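Local coordinates for protein tRNA (guanine(6)-N2)-methyltransferase (Thermus thermophilus, PDB 3TMA) that methylates the N2 atom of guanosine 6 in tRNA(Phe), using S-adenosyl-L-methionine as the methyl donor, at residues E31-E36 with L196-A201; G92-A97 with V156-E161; R176-A181 with L249-S254; E290-L295 with P320-R325; T216-A221 with I256-A261. One frame throughout, in Å; residues are numbered along the deposited sequence. Where two conformers were deposited one is given.

Interaction 1 (E31-E36 with L196-A201)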
# COMPACT_ATOMS: atom_id res chain seq x y z
N GLU A 31 -7.56 -1.93 -4.59
CA GLU A 31 -7.47 -3.21 -5.37
C GLU A 31 -7.35 -2.98 -6.87
O GLU A 31 -6.58 -3.68 -7.54
CB GLU A 31 -8.71 -4.09 -5.14
CG GLU A 31 -8.93 -4.45 -3.68
CD GLU A 31 -9.71 -3.34 -2.91
OE1 GLU A 31 -10.12 -2.32 -3.52
OE2 GLU A 31 -9.87 -3.49 -1.69
N ASP A 32 -8.16 -2.05 -7.41
CA ASP A 32 -8.14 -1.79 -8.83
C ASP A 32 -6.77 -1.33 -9.33
O ASP A 32 -6.32 -1.76 -10.39
CB ASP A 32 -9.24 -0.82 -9.28
CG ASP A 32 -9.23 0.50 -8.52
OD1 ASP A 32 -8.42 0.71 -7.55
OD2 ASP A 32 -10.08 1.34 -8.87
N LEU A 33 -6.06 -0.53 -8.59
CA LEU A 33 -4.69 -0.09 -8.92
C LEU A 33 -3.67 -1.24 -8.78
O LEU A 33 -2.76 -1.36 -9.57
CB LEU A 33 -4.27 1.09 -8.02
CG LEU A 33 -5.02 2.42 -8.12
CD1 LEU A 33 -6.54 2.20 -7.95
CD2 LEU A 33 -4.52 3.36 -7.04
N LEU A 34 -3.82 -1.98 -7.74
CA LEU A 34 -2.94 -3.13 -7.59
C LEU A 34 -3.15 -4.11 -8.73
O LEU A 34 -2.18 -4.69 -9.26
CB LEU A 34 -3.25 -3.83 -6.25
CG LEU A 34 -2.43 -5.11 -6.05
CD1 LEU A 34 -0.93 -4.83 -6.08
CD2 LEU A 34 -2.83 -5.78 -4.74
N LEU A 35 -4.40 -4.27 -9.14
CA LEU A 35 -4.71 -5.15 -10.27
C LEU A 35 -4.04 -4.66 -11.57
O LEU A 35 -3.47 -5.47 -12.31
CB LEU A 35 -6.22 -5.27 -10.47
CG LEU A 35 -6.69 -6.00 -11.71
CD1 LEU A 35 -6.23 -7.45 -11.66
CD2 LEU A 35 -8.23 -5.88 -11.88
N GLU A 36 -4.02 -3.36 -11.79
CA GLU A 36 -3.29 -2.81 -12.95
C GLU A 36 -1.79 -3.08 -12.91
O GLU A 36 -1.18 -3.40 -13.96
CB GLU A 36 -3.55 -1.31 -13.12
CG GLU A 36 -5.02 -1.03 -13.39
CD GLU A 36 -5.43 0.45 -13.24
OE1 GLU A 36 -4.56 1.35 -13.17
OE2 GLU A 36 -6.66 0.69 -13.20
N LEU A 196 0.03 9.17 -6.53
CA LEU A 196 0.75 9.36 -7.78
C LEU A 196 -0.05 8.85 -9.00
O LEU A 196 -0.24 9.56 -9.99
CB LEU A 196 2.05 8.57 -7.67
CG LEU A 196 3.28 8.92 -8.47
CD1 LEU A 196 3.65 10.39 -8.33
CD2 LEU A 196 4.38 8.02 -7.94
N ARG A 197 -0.51 7.60 -8.92
CA ARG A 197 -1.30 6.98 -9.97
C ARG A 197 -2.70 7.59 -10.14
O ARG A 197 -3.17 7.78 -11.28
CB ARG A 197 -1.43 5.46 -9.69
CG ARG A 197 -0.08 4.74 -9.88
CD ARG A 197 -0.10 3.27 -9.43
NE ARG A 197 1.15 2.60 -9.83
CZ ARG A 197 1.26 1.69 -10.80
NH1 ARG A 197 0.18 1.25 -11.45
NH2 ARG A 197 2.44 1.20 -11.12
N LEU A 198 -3.37 7.89 -9.02
CA LEU A 198 -4.70 8.51 -9.13
C LEU A 198 -4.63 9.91 -9.76
O LEU A 198 -5.56 10.34 -10.39
CB LEU A 198 -5.39 8.58 -7.78
CG LEU A 198 -5.77 7.21 -7.23
CD1 LEU A 198 -6.07 7.33 -5.72
CD2 LEU A 198 -7.00 6.69 -8.02
N ALA A 199 -3.52 10.60 -9.54
CA ALA A 199 -3.29 11.93 -10.15
C ALA A 199 -2.76 11.84 -11.59
O ALA A 199 -2.59 12.87 -12.27
CB ALA A 199 -2.31 12.75 -9.30
N ASP A 200 -2.53 10.62 -12.05
CA ASP A 200 -2.01 10.36 -13.39
C ASP A 200 -0.71 11.15 -13.60
O ASP A 200 -0.57 11.87 -14.57
CB ASP A 200 -3.06 10.77 -14.43
CG ASP A 200 -2.70 10.32 -15.85
OD1 ASP A 200 -2.97 11.08 -16.82
OD2 ASP A 200 -2.11 9.23 -16.00
N ALA A 201 0.21 11.08 -12.64
CA ALA A 201 1.54 11.67 -12.81
C ALA A 201 2.42 10.77 -13.71
O ALA A 201 2.44 9.56 -13.51
CB ALA A 201 2.22 11.81 -11.48
O HOH W 1 -2.21 1.08 -11.02
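Leu33 and Leu198 make the apolar half of this contact. CD2 of Leu33 comes within 4.1 Å of CG of Leu198, and the two side chains cross at about a right angle. Both have CG anti to the carbonyl carbon (chi1 -65° for Leu33, -68° for Leu198). For Leu198, whose first bond does not point across, this torsion brings the branched end nearer to helix 31-41. Arg337 of strand 331-338 touches both leucines. Outside the two segments, Arg337 also forms a salt bridge with Asp32, which precedes Leu33 on helix 31-41.

One water lies between the polar groups. It donates to Leu33 O at 2.9 Å and to Glu36 OE1 at 3.2 Å. Its link to Arg197 NH1 is doubtful, because the 2.4 Å separation is too short to be trusted. Direct approach is looser: Arg197 NH1 stays 4.4 Å from Leu33 O and 5.0 Å from Glu36 OE1. The guanidinium is anchored on its own helix, where NE bonds Gln193.

Helix 189-198 ends here in a Schellman motif, with Asp200 at positive phi.

The contact joins helix 31-41, which packs on the N-terminal sheet, to the Rossmann-fold methyltransferase domain. One leucine pair, with a water bound on the helix 31-41 side, implies a light, partly hydrated junction, to which opposite charges probably add a weak attraction.

Interaction 2 (G92-A97 with V156-E161)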
# COMPACT_ATOMS: atom_id res chain seq x y z
N GLY A 92 -9.38 -32.14 9.51
CA GLY A 92 -8.74 -33.28 8.85
C GLY A 92 -8.47 -32.99 7.38
O GLY A 92 -7.38 -33.28 6.88
N ALA A 93 -9.42 -32.36 6.70
CA ALA A 93 -9.25 -32.08 5.28
C ALA A 93 -8.12 -31.07 5.06
O ALA A 93 -7.32 -31.24 4.14
CB ALA A 93 -10.54 -31.60 4.67
N LEU A 94 -8.01 -30.05 5.92
CA LEU A 94 -6.91 -29.08 5.82
C LEU A 94 -5.56 -29.74 6.04
O LEU A 94 -4.58 -29.39 5.37
CB LEU A 94 -7.07 -27.90 6.80
CG LEU A 94 -8.25 -26.95 6.52
CD1 LEU A 94 -8.57 -26.09 7.74
CD2 LEU A 94 -8.00 -26.05 5.30
N GLU A 95 -5.49 -30.61 7.06
CA GLU A 95 -4.23 -31.30 7.38
C GLU A 95 -3.80 -32.17 6.18
O GLU A 95 -2.65 -32.09 5.76
CB GLU A 95 -4.44 -32.17 8.61
CG GLU A 95 -3.20 -32.88 9.10
CD GLU A 95 -3.55 -34.12 9.95
OE1 GLU A 95 -4.64 -34.12 10.59
OE2 GLU A 95 -2.76 -35.12 9.93
N ARG A 96 -4.75 -32.92 5.62
CA ARG A 96 -4.47 -33.71 4.41
C ARG A 96 -4.06 -32.88 3.19
O ARG A 96 -3.15 -33.28 2.47
CB ARG A 96 -5.64 -34.64 4.03
CG ARG A 96 -5.86 -35.78 5.06
CD ARG A 96 -7.13 -36.61 4.76
NE ARG A 96 -7.96 -36.69 5.97
CZ ARG A 96 -9.20 -36.23 6.06
NH1 ARG A 96 -9.83 -35.75 4.98
NH2 ARG A 96 -9.83 -36.31 7.21
N ALA A 97 -4.75 -31.76 2.95
CA ALA A 97 -4.35 -30.83 1.90
C ALA A 97 -2.93 -30.31 2.11
O ALA A 97 -2.16 -30.23 1.14
CB ALA A 97 -5.30 -29.65 1.84
N VAL A 156 -2.67 -20.34 5.96
CA VAL A 156 -3.91 -21.03 5.66
C VAL A 156 -5.05 -20.03 5.83
O VAL A 156 -5.19 -19.43 6.92
CB VAL A 156 -4.16 -22.21 6.64
CG1 VAL A 156 -5.48 -22.97 6.26
CG2 VAL A 156 -2.94 -23.18 6.66
N ASP A 157 -5.79 -19.74 4.77
CA ASP A 157 -6.89 -18.78 4.91
C ASP A 157 -8.16 -19.50 4.54
O ASP A 157 -8.26 -20.08 3.43
CB ASP A 157 -6.73 -17.58 3.96
CG ASP A 157 -5.61 -16.60 4.38
OD1 ASP A 157 -4.62 -17.01 5.02
OD2 ASP A 157 -5.73 -15.41 4.04
N VAL A 158 -9.15 -19.45 5.43
CA VAL A 158 -10.44 -20.05 5.17
C VAL A 158 -11.45 -18.93 4.92
O VAL A 158 -11.61 -18.03 5.75
CB VAL A 158 -10.90 -20.96 6.34
CG1 VAL A 158 -12.24 -21.64 5.99
CG2 VAL A 158 -9.84 -22.04 6.65
N ARG A 159 -12.06 -18.94 3.75
CA ARG A 159 -12.96 -17.85 3.37
C ARG A 159 -14.26 -18.44 2.89
O ARG A 159 -14.33 -19.03 1.81
CB ARG A 159 -12.33 -16.95 2.30
CG ARG A 159 -10.80 -16.76 2.45
CD ARG A 159 -10.35 -15.45 1.88
NE ARG A 159 -8.95 -15.14 2.21
CZ ARG A 159 -8.00 -14.83 1.33
NH1 ARG A 159 -8.28 -14.81 0.02
NH2 ARG A 159 -6.76 -14.58 1.75
N GLY A 160 -15.29 -18.33 3.71
CA GLY A 160 -16.56 -19.00 3.43
C GLY A 160 -16.32 -20.49 3.32
O GLY A 160 -15.78 -21.10 4.25
N GLU A 161 -16.68 -21.08 2.18
CA GLU A 161 -16.54 -22.51 1.98
C GLU A 161 -15.19 -22.94 1.36
O GLU A 161 -14.91 -24.14 1.32
CB GLU A 161 -17.69 -23.07 1.11
CG GLU A 161 -19.08 -22.45 1.37
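Leu94 meets Val156 and Val158 in a purely apolar contact. Its two methyl branches are shared between the valines. CD2 approaches Val156 CG1 at 4.1 Å, while CD1 lies 4.4 Å from Val158 CG2. The side chains of Leu94 and Val156 meet at a slant. CG1 of Val156 stands anti to its backbone N (chi1 -178°), which turns that methyl toward the helix. All three residues are buried. Val129 of helix 126-141 touches both Leu94 and Val156, so a second helix closes over the same patch.

The polar interactions sit on the other face of the strand. Asp157 points away from the helix, and Arg159 NH2 bonds its OD2 at 2.6 Å in a salt bridge. The donor meets the anti side of the carboxylate, 30° out of its plane. Arg155 shares that oxygen, and Glu23 is a second partner of Arg159 NH2.

Backbone bonds tie Val156 and Val158 to the parallel strand 112-119. Helix 90-99 packs on a strand of the seven-stranded mixed sheet, and strand 152-159 gives alternate residues to the apolar and charged faces. This helix-on-sheet layering belongs to the alpha/beta THUMP domain, an RNA-binding module of tRNA-modifying enzymes.

Interaction 3 (R176-A181 with L249-S254)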
# COMPACT_ATOMS: atom_id res chain seq x y z
N ARG A 176 7.89 -1.35 3.42
CA ARG A 176 8.97 -0.85 4.30
C ARG A 176 10.15 -0.21 3.55
O ARG A 176 11.23 -0.04 4.12
CB ARG A 176 9.49 -1.95 5.20
CG ARG A 176 8.46 -2.47 6.16
CD ARG A 176 8.38 -1.58 7.41
NE ARG A 176 7.94 -2.36 8.56
CZ ARG A 176 6.66 -2.52 8.91
NH1 ARG A 176 5.70 -1.91 8.23
NH2 ARG A 176 6.35 -3.27 9.96
N ARG A 177 9.94 0.25 2.33
CA ARG A 177 10.95 1.07 1.67
C ARG A 177 11.04 2.47 2.30
O ARG A 177 10.07 2.94 2.95
CB ARG A 177 10.72 1.12 0.15
CG ARG A 177 9.29 1.50 -0.29
CD ARG A 177 9.21 1.51 -1.80
NE ARG A 177 7.89 1.95 -2.27
CZ ARG A 177 6.81 1.17 -2.33
NH1 ARG A 177 6.87 -0.09 -1.91
NH2 ARG A 177 5.65 1.66 -2.78
N PHE A 178 12.19 3.11 2.13
CA PHE A 178 12.44 4.45 2.67
C PHE A 178 12.26 4.55 4.19
O PHE A 178 11.54 5.44 4.66
CB PHE A 178 11.58 5.51 1.93
CG PHE A 178 11.63 5.38 0.44
CD1 PHE A 178 12.85 5.26 -0.20
CD2 PHE A 178 10.46 5.31 -0.32
CE1 PHE A 178 12.92 5.08 -1.59
CE2 PHE A 178 10.51 5.18 -1.72
CZ PHE A 178 11.74 5.06 -2.36
N PRO A 179 12.92 3.65 4.98
CA PRO A 179 12.71 3.59 6.42
C PRO A 179 13.18 4.87 7.13
O PRO A 179 12.61 5.24 8.15
CB PRO A 179 13.54 2.36 6.86
CG PRO A 179 14.65 2.27 5.83
CD PRO A 179 13.92 2.67 4.53
N LYS A 180 14.16 5.57 6.58
CA LYS A 180 14.58 6.85 7.17
C LYS A 180 13.44 7.89 7.19
O LYS A 180 13.38 8.74 8.06
CB LYS A 180 15.81 7.41 6.47
CG LYS A 180 17.17 6.98 7.07
CD LYS A 180 18.34 7.39 6.16
CE LYS A 180 19.37 6.26 6.00
NZ LYS A 180 20.31 6.11 7.16
N ALA A 181 12.52 7.80 6.24
CA ALA A 181 11.35 8.68 6.27
C ALA A 181 10.17 8.12 7.08
O ALA A 181 9.16 8.79 7.23
CB ALA A 181 10.92 9.04 4.87
N LEU A 249 19.17 11.25 -0.05
CA LEU A 249 20.55 10.87 -0.36
C LEU A 249 20.78 9.34 -0.26
O LEU A 249 21.43 8.75 -1.13
CB LEU A 249 21.54 11.67 0.51
CG LEU A 249 23.03 11.30 0.23
CD1 LEU A 249 23.43 11.63 -1.19
CD2 LEU A 249 24.00 11.96 1.20
N ALA A 250 20.24 8.69 0.77
CA ALA A 250 20.50 7.27 1.00
C ALA A 250 19.98 6.39 -0.15
O ALA A 250 20.53 5.33 -0.44
CB ALA A 250 19.88 6.83 2.33
N SER A 251 18.92 6.84 -0.82
CA SER A 251 18.39 6.09 -1.97
C SER A 251 18.74 6.67 -3.34
O SER A 251 18.18 6.22 -4.33
CB SER A 251 16.85 5.98 -1.89
OG SER A 251 16.43 5.14 -0.83
N GLY A 252 19.63 7.66 -3.41
CA GLY A 252 20.07 8.23 -4.70
C GLY A 252 19.05 9.19 -5.34
O GLY A 252 19.03 9.36 -6.57
N LEU A 253 18.24 9.83 -4.53
CA LEU A 253 17.13 10.65 -5.03
C LEU A 253 17.36 12.12 -4.68
O LEU A 253 16.45 12.82 -4.27
CB LEU A 253 15.78 10.16 -4.42
CG LEU A 253 15.44 8.69 -4.69
CD1 LEU A 253 14.25 8.13 -3.86
CD2 LEU A 253 15.21 8.43 -6.19
N SER A 254 18.57 12.58 -4.86
CA SER A 254 18.94 13.88 -4.40
C SER A 254 18.50 15.07 -5.20
O SER A 254 18.77 16.14 -4.78
CB SER A 254 20.44 13.98 -4.24
OG SER A 254 20.94 13.03 -3.34
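Phe178 sets the rim of its ring against Ser251, in the loop that leaves helix 238-250 through a Schellman motif. The hydroxyl OG of Ser251 lies at the ring edge, in its plane, 3.6 Å from Phe178 CE1. The same CE1 is 4.0 Å from Leu253 CD1, and the Phe178 and Leu253 side chains cross at about a right angle. Next to this, the aliphatic part of Lys180 passes Ala250. Its CE comes within 3.7 Å of Ala250 CB, and the chain, bent at chi3 and chi4, lays CD and CE along that methyl. Ala250, Ser251 and Lys180 lie at the surface, while Leu253 is buried.

A next shell surrounds these groups. Phe178 also touches Glu220 and Ser223 of helix 216-225, and CB of Arg177 lies over one ring face, toward the rim. Arg177 is held in turn by a salt bridge to Glu220. The loop lies near the probable cofactor site: the side chain of Phe178 is about 6 Å from that of Thr216, which by similarity binds S-adenosyl-L-methionine.

A backbone bond closes a turn in each segment. Ala181 N reaches Phe178 O at 3.0 Å, and Gly252, at positive phi, bonds Leu249 O through its N at 3.1 Å.

Interaction 4 (E290-L295 with P320-R325)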
# COMPACT_ATOMS: atom_id res chain seq x y z
N GLU A 290 -12.12 25.08 12.94
CA GLU A 290 -12.08 26.34 12.20
C GLU A 290 -10.67 26.63 11.67
O GLU A 290 -10.52 27.16 10.57
CB GLU A 290 -12.59 27.51 13.05
CG GLU A 290 -13.95 27.28 13.73
CD GLU A 290 -14.94 26.54 12.85
OE1 GLU A 290 -14.60 26.20 11.69
OE2 GLU A 290 -16.08 26.30 13.31
N GLY A 291 -9.65 26.29 12.47
CA GLY A 291 -8.25 26.41 12.07
C GLY A 291 -7.97 25.47 10.91
O GLY A 291 -7.27 25.83 9.96
N LEU A 292 -8.52 24.26 10.99
CA LEU A 292 -8.39 23.32 9.90
C LEU A 292 -9.08 23.80 8.62
O LEU A 292 -8.51 23.69 7.54
CB LEU A 292 -8.91 21.95 10.31
CG LEU A 292 -8.49 20.81 9.39
CD1 LEU A 292 -6.95 20.68 9.29
CD2 LEU A 292 -9.11 19.54 9.93
N PHE A 293 -10.27 24.37 8.74
CA PHE A 293 -10.97 24.88 7.58
C PHE A 293 -10.17 25.97 6.89
O PHE A 293 -10.15 26.05 5.65
CB PHE A 293 -12.36 25.43 7.95
CG PHE A 293 -13.09 26.07 6.79
CD1 PHE A 293 -13.62 25.28 5.76
CD2 PHE A 293 -13.23 27.44 6.70
CE1 PHE A 293 -14.29 25.86 4.68
CE2 PHE A 293 -13.91 28.03 5.63
CZ PHE A 293 -14.42 27.24 4.61
N HIS A 294 -9.53 26.81 7.70
CA HIS A 294 -8.71 27.91 7.18
C HIS A 294 -7.44 27.40 6.52
O HIS A 294 -6.97 27.99 5.55
CB HIS A 294 -8.37 28.94 8.26
CG HIS A 294 -7.59 30.12 7.74
ND1 HIS A 294 -8.18 31.19 7.11
CD2 HIS A 294 -6.26 30.37 7.74
CE1 HIS A 294 -7.26 32.07 6.77
NE2 HIS A 294 -6.08 31.59 7.13
N LEU A 295 -6.88 26.31 7.01
CA LEU A 295 -5.72 25.72 6.32
C LEU A 295 -6.14 25.15 4.97
O LEU A 295 -5.46 25.37 3.97
CB LEU A 295 -5.02 24.64 7.16
CG LEU A 295 -4.01 23.67 6.51
CD1 LEU A 295 -2.80 24.37 5.93
CD2 LEU A 295 -3.57 22.71 7.58
N PRO A 320 -14.07 14.87 4.41
CA PRO A 320 -14.50 15.20 3.04
C PRO A 320 -15.51 16.34 2.95
O PRO A 320 -15.41 17.18 2.04
CB PRO A 320 -15.08 13.88 2.51
CG PRO A 320 -15.46 13.10 3.75
CD PRO A 320 -14.40 13.48 4.77
N ALA A 321 -16.44 16.42 3.90
CA ALA A 321 -17.40 17.51 3.87
C ALA A 321 -16.71 18.88 4.03
O ALA A 321 -17.03 19.84 3.34
CB ALA A 321 -18.47 17.32 4.94
N LEU A 322 -15.78 18.97 4.95
CA LEU A 322 -15.08 20.22 5.17
C LEU A 322 -14.20 20.59 3.96
O LEU A 322 -14.08 21.75 3.58
CB LEU A 322 -14.19 20.10 6.40
CG LEU A 322 -13.64 21.40 6.95
CD1 LEU A 322 -14.83 22.27 7.47
CD2 LEU A 322 -12.69 21.04 8.08
N LEU A 323 -13.50 19.59 3.44
CA LEU A 323 -12.68 19.79 2.24
C LEU A 323 -13.53 20.34 1.10
O LEU A 323 -13.14 21.27 0.40
CB LEU A 323 -12.05 18.46 1.79
CG LEU A 323 -10.98 18.48 0.69
CD1 LEU A 323 -11.51 18.91 -0.67
CD2 LEU A 323 -9.85 19.39 1.13
N LYS A 324 -14.68 19.72 0.89
CA LYS A 324 -15.55 20.14 -0.21
C LYS A 324 -16.14 21.52 -0.01
O LYS A 324 -16.21 22.31 -0.94
CB LYS A 324 -16.61 19.08 -0.52
CG LYS A 324 -15.95 17.76 -0.93
CD LYS A 324 -16.80 16.99 -1.92
CE LYS A 324 -17.37 15.76 -1.30
NZ LYS A 324 -18.25 16.15 -0.20
N ARG A 325 -16.51 21.84 1.23
CA ARG A 325 -16.85 23.18 1.57
C ARG A 325 -15.77 24.22 1.22
O ARG A 325 -16.11 25.33 0.80
CB ARG A 325 -17.18 23.23 3.08
CG ARG A 325 -17.39 24.63 3.67
CD ARG A 325 -18.85 25.10 3.61
NE ARG A 325 -19.71 24.17 4.34
CZ ARG A 325 -20.54 24.51 5.32
NH1 ARG A 325 -21.24 23.57 5.93
NH2 ARG A 325 -20.68 25.79 5.68
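Phe293 overlaps the side chain of Leu322 and CG of Arg325, in a helix-helix packing on the Rossmann-fold methyltransferase domain. Helix 290-305 links the parallel neighbours 275-278 and 312-317, as in a beta-alpha-beta crossover. Helix 320-326 follows the second of these strands. The axes of the two short segments approach to 9.8 Å and cross at -48°.

Leu322 points at the other helix and fills the middle of the contact. Its CD1 lies 3.7 Å from Phe293 CD1 and 4.0 Å from Phe293 CB, so one methyl touches both the ring and its root. The methyl meets the ring at a slant. The other branch of Leu322 turns to Leu292, with CD2 of each residue 4.3 Å apart. Leu292 is buried and adds a smaller share.

Phe293 has CG anti to the backbone N (chi1 175°). This swings the ring over to the neighbouring helix, although its first bond does not point there.

Leu323 turns away from residues 290-295 but touches Tyr296 and Leu300, so the two helices stay in contact further along helix 290-305. The S-adenosyl-L-methionine site assigned by similarity is not part of this packing: the side chain of Leu292 is about 10 Å from that of Ala263.

Arg325 is exposed. Its chain bends at chi2 and chi3, and its guanidinium is turned 73° from the ring plane. What touches the ring is the aliphatic part: Arg325 CG sits 3.5 Å from Phe293 CE1.

Interaction 5 (T216-A221 with I256-A261)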
# COMPACT_ATOMS: atom_id res chain seq x y z
N THR A 216 8.05 11.04 2.65
CA THR A 216 7.56 9.81 1.98
C THR A 216 6.96 9.99 0.59
O THR A 216 7.35 9.26 -0.36
CB THR A 216 6.56 9.04 2.84
OG1 THR A 216 7.19 8.71 4.09
CG2 THR A 216 6.13 7.74 2.13
N ILE A 217 6.08 10.98 0.43
CA ILE A 217 5.45 11.21 -0.87
C ILE A 217 6.46 11.69 -1.93
O ILE A 217 6.48 11.17 -3.07
CB ILE A 217 4.29 12.20 -0.78
CG1 ILE A 217 3.10 11.54 -0.08
CG2 ILE A 217 3.83 12.61 -2.16
CD1 ILE A 217 2.04 12.58 0.41
N ALA A 218 7.35 12.62 -1.55
CA ALA A 218 8.40 13.09 -2.46
C ALA A 218 9.34 11.97 -2.92
O ALA A 218 9.73 11.93 -4.10
CB ALA A 218 9.23 14.27 -1.82
N LEU A 219 9.73 11.09 -1.99
CA LEU A 219 10.68 10.04 -2.32
C LEU A 219 9.98 9.05 -3.23
O LEU A 219 10.61 8.54 -4.15
CB LEU A 219 11.15 9.32 -1.01
CG LEU A 219 11.89 10.23 0.00
CD1 LEU A 219 11.99 9.56 1.40
CD2 LEU A 219 13.28 10.57 -0.51
N GLU A 220 8.73 8.67 -2.91
CA GLU A 220 7.97 7.76 -3.78
C GLU A 220 7.85 8.30 -5.22
O GLU A 220 8.07 7.56 -6.23
CB GLU A 220 6.61 7.41 -3.20
CG GLU A 220 5.84 6.32 -4.01
CD GLU A 220 6.47 4.88 -3.91
OE1 GLU A 220 7.36 4.63 -3.08
OE2 GLU A 220 6.06 4.01 -4.70
N ALA A 221 7.51 9.58 -5.31
CA ALA A 221 7.39 10.24 -6.60
C ALA A 221 8.75 10.23 -7.36
O ALA A 221 8.81 9.91 -8.56
CB ALA A 221 6.93 11.70 -6.39
N ILE A 256 15.49 16.03 -5.43
CA ILE A 256 14.26 16.61 -4.83
C ILE A 256 14.62 17.96 -4.18
O ILE A 256 15.62 18.04 -3.45
CB ILE A 256 13.70 15.70 -3.75
CG1 ILE A 256 13.22 14.37 -4.39
CG2 ILE A 256 12.53 16.41 -3.03
CD1 ILE A 256 13.11 13.22 -3.33
N ARG A 257 13.80 19.00 -4.40
CA ARG A 257 14.03 20.30 -3.79
C ARG A 257 13.18 20.36 -2.56
O ARG A 257 11.95 20.59 -2.67
CB ARG A 257 13.63 21.41 -4.76
CG ARG A 257 13.74 22.87 -4.19
CD ARG A 257 13.66 23.94 -5.33
NE ARG A 257 13.46 25.31 -4.83
CZ ARG A 257 14.47 26.09 -4.41
NH1 ARG A 257 15.71 25.62 -4.40
NH2 ARG A 257 14.23 27.31 -3.97
N PHE A 258 13.79 20.11 -1.40
CA PHE A 258 13.07 20.24 -0.11
C PHE A 258 13.23 21.67 0.42
O PHE A 258 14.34 22.17 0.55
CB PHE A 258 13.62 19.29 0.97
CG PHE A 258 13.35 17.81 0.70
CD1 PHE A 258 12.12 17.26 1.02
CD2 PHE A 258 14.33 17.00 0.16
CE1 PHE A 258 11.85 15.89 0.80
CE2 PHE A 258 14.08 15.64 -0.09
CZ PHE A 258 12.85 15.08 0.21
N LEU A 259 12.14 22.27 0.85
CA LEU A 259 12.16 23.67 1.23
C LEU A 259 11.30 23.89 2.46
O LEU A 259 10.24 23.26 2.61
CB LEU A 259 11.60 24.47 0.05
CG LEU A 259 12.11 25.81 -0.45
CD1 LEU A 259 13.66 25.86 -0.69
CD2 LEU A 259 11.31 26.18 -1.71
N ARG A 260 11.75 24.74 3.38
CA ARG A 260 10.90 25.14 4.49
C ARG A 260 9.82 26.06 3.91
O ARG A 260 10.13 27.06 3.28
CB ARG A 260 11.72 25.87 5.57
CG ARG A 260 10.85 26.33 6.75
CD ARG A 260 11.54 27.44 7.60
NE ARG A 260 10.57 28.37 8.21
CZ ARG A 260 9.93 28.14 9.35
NH1 ARG A 260 9.07 29.04 9.82
NH2 ARG A 260 10.13 27.02 10.04
N ALA A 261 8.56 25.69 4.10
CA ALA A 261 7.48 26.31 3.33
C ALA A 261 6.15 26.16 4.06
O ALA A 261 5.81 25.07 4.56
CB ALA A 261 7.38 25.66 1.98
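Ala218 is the tight point of the contact, facing Ile256 and Phe258 together. Its CB lies 4.0 Å from Phe258 CE1 and 4.1 Å from Ile256 CG2. Ile256 also extends its other branch along the helix. There CD1 comes 3.7 Å from the carbonyl oxygen of Ala218 and 3.9 Å from Leu219 CD2, with the Leu219 and Ile256 side chains crossing at about a right angle. CG2 of Ile256 is anti to the backbone N, and this methyl sits 3.4 Å above one face of the Phe258 ring, toward its rim. All four residues are buried. Val231 and Ala233 of strand 231-235 touch Ala218 and extend the packing.

The other side is looser. Strand 257-260 is the outermost strand on this side of the methyltransferase sheet. Arg257 and Arg260 are exposed, and neither touches the helix segment. Arg260 is poorly ordered.

Helix 216-225 starts at Thr216, assigned by similarity to the S-adenosyl-L-methionine site, and links parallel strands 207-209 and 231-235. Small Ala218 leaves room for Ile256 and Phe258 close to the helix. Between these two segments the contact is van der Waals packing. The strand's arginines are exposed, whereas Glu220 on the helix is buried but paired with Arg71.

Overall arrangement
Interactions 2 and 5 are buried helix-on-strand contacts, each apolar, but in different domains: the THUMP part and the methyltransferase part, with centres about 46 Å apart. Interactions 1 and 4 are partly buried and join helices. Interaction 1 bridges the two halves of the protein and has a water among its polar groups, whereas interaction 4 is apolar packing with an arginine's aliphatic chain, within the catalytic domain. Interaction 3 is a surface contact between the 176-181 loop and the end of helix 238-250. It touches interaction 5 directly, as Ala181 packs on Leu219. Interaction 1 also reaches interaction 5, where Leu196 packs on Ala221. Helix 216-225, part of interaction 5, thus also meets residues of interactions 1 and 3.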